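Local coordinates for protein - conserved hypothetical (Bacillus anthracis, PDB 4LES), which is a conserved protein of unknown function, built largely of antiparallel beta strands with two short helices, at residues Asp94-Gly97 with Phe103-Pro106. Sequence-based numbering, arbitrary orientation.
Sequences DKVG and FQKP
The carbonyl oxygen of Val-96 accepts the backbone N-H of Gln-104 at 2.8 Å from N to O. The bond is almost straight, 172° at the hydrogen. The same oxygen also receives a weaker CA-H...O contact from Phe-103, with CA 3.4 Å from Val-96 O. In return, Val-96 N donates to Gln-104 O at 3.0 Å. Val-96 and Gln-104 thus form a hydrogen-bonded antiparallel pair. Gly-97 and Phe-103 follow as a non-hydrogen-bonded pair. The two pairs make a short two-stranded antiparallel ribbon, and the chain between the segments joins them. At Gly-97 the backbone turns a corner with positive phi, 119°, a conformation suited to glycine, and its backbone lies close to Phe-103.

The Val-96 and Gln-104 side chains leave the ribbon on the same face, and Val-96 CG2 meets Gln-104 CB at 4.0 Å. Elsewhere, Lys-95 reaches across to Phe-103. Lys-95 CG sits between the backbone N and the carbonyl carbon (chi1 65°), and the chain beyond is extended. Lys-95 CD and CE therefore pass along the CD1-CE1 side of the Phe-103 ring, and Lys-95 NZ ends over one face, offset toward the rim, 4.1 Å from the ring centroid. This is a cation-pi contact. Gly-97 O approaches the same ring obliquely, 3.4 Å from Phe-103 CE1. Beyond the paired residues, Asp-94 O lies against Pro-106 CD.

The ribbon continues the end of strand 83-96 beyond the four-stranded antiparallel sheet. Helix 149-158 packs on the face bearing Val-96 and Gln-104: Val-96 touches Ser-154 and Tyr-155, and Gln-104 touches Trp-150. Glu-158 of this helix accepts a hydrogen bond from Gly-97 N, while Phe-112 of strand 110-121 meets both Val-96 and Pro-106.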
# COMPACT_ATOMS: atom_id res chain seq x y z
N ASP A 94 1.59 6.80 -13.06
CA ASP A 94 0.88 7.99 -13.58
C ASP A 94 -0.64 7.98 -13.41
O ASP A 94 -1.28 9.00 -13.59
CB ASP A 94 1.18 8.14 -15.08
CG ASP A 94 0.72 6.90 -15.89
OD1 ASP A 94 0.62 5.78 -15.33
OD2 ASP A 94 0.49 7.05 -17.11
N LYS A 95 -1.22 6.83 -13.09
CA LYS A 95 -2.67 6.75 -12.94
C LYS A 95 -3.13 5.44 -12.30
O LYS A 95 -2.36 4.47 -12.20
CB LYS A 95 -3.36 6.91 -14.30
CG LYS A 95 -3.04 5.77 -15.26
CD LYS A 95 -3.75 5.90 -16.60
CE LYS A 95 -3.40 4.69 -17.46
NZ LYS A 95 -4.08 4.70 -18.78
N VAL A 96 -4.39 5.44 -11.86
CA VAL A 96 -5.05 4.26 -11.28
C VAL A 96 -6.47 4.20 -11.83
O VAL A 96 -7.01 5.22 -12.25
CB VAL A 96 -5.08 4.25 -9.72
CG1 VAL A 96 -3.68 4.13 -9.14
CG2 VAL A 96 -5.81 5.47 -9.17
N GLY A 97 -7.05 3.00 -11.86
CA GLY A 97 -8.44 2.82 -12.32
C GLY A 97 -8.56 1.91 -13.53
O GLY A 97 -7.59 1.29 -13.95
N PHE A 103 -10.43 6.54 -15.19
CA PHE A 103 -9.07 6.58 -14.63
C PHE A 103 -8.85 7.83 -13.78
O PHE A 103 -9.43 8.87 -14.07
CB PHE A 103 -8.02 6.61 -15.75
CG PHE A 103 -7.94 5.34 -16.56
CD1 PHE A 103 -7.26 4.24 -16.07
CD2 PHE A 103 -8.52 5.26 -17.81
CE1 PHE A 103 -7.17 3.07 -16.82
CE2 PHE A 103 -8.44 4.10 -18.56
CZ PHE A 103 -7.77 3.01 -18.06
N GLN A 104 -8.04 7.74 -12.73
CA GLN A 104 -7.66 8.92 -11.94
C GLN A 104 -6.19 9.21 -12.22
O GLN A 104 -5.38 8.28 -12.31
CB GLN A 104 -7.77 8.69 -10.45
CG GLN A 104 -9.12 8.30 -9.94
CD GLN A 104 -9.11 8.22 -8.43
OE1 GLN A 104 -8.29 8.87 -7.77
NE2 GLN A 104 -10.02 7.45 -7.87
N LYS A 105 -5.85 10.50 -12.33
CA LYS A 105 -4.49 10.96 -12.57
C LYS A 105 -4.07 11.89 -11.45
O LYS A 105 -4.89 12.64 -10.95
CB LYS A 105 -4.40 11.76 -13.87
CG LYS A 105 -4.29 10.98 -15.17
CD LYS A 105 -3.97 11.95 -16.32
CE LYS A 105 -3.49 11.25 -17.59
NZ LYS A 105 -4.55 10.41 -18.22
N PRO A 106 -2.78 11.86 -11.05
CA PRO A 106 -2.34 12.83 -10.05
C PRO A 106 -2.13 14.19 -10.74
O PRO A 106 -1.93 14.23 -11.95
CB PRO A 106 -1.03 12.24 -9.56
CG PRO A 106 -0.50 11.44 -10.71
CD PRO A 106 -1.66 11.07 -11.59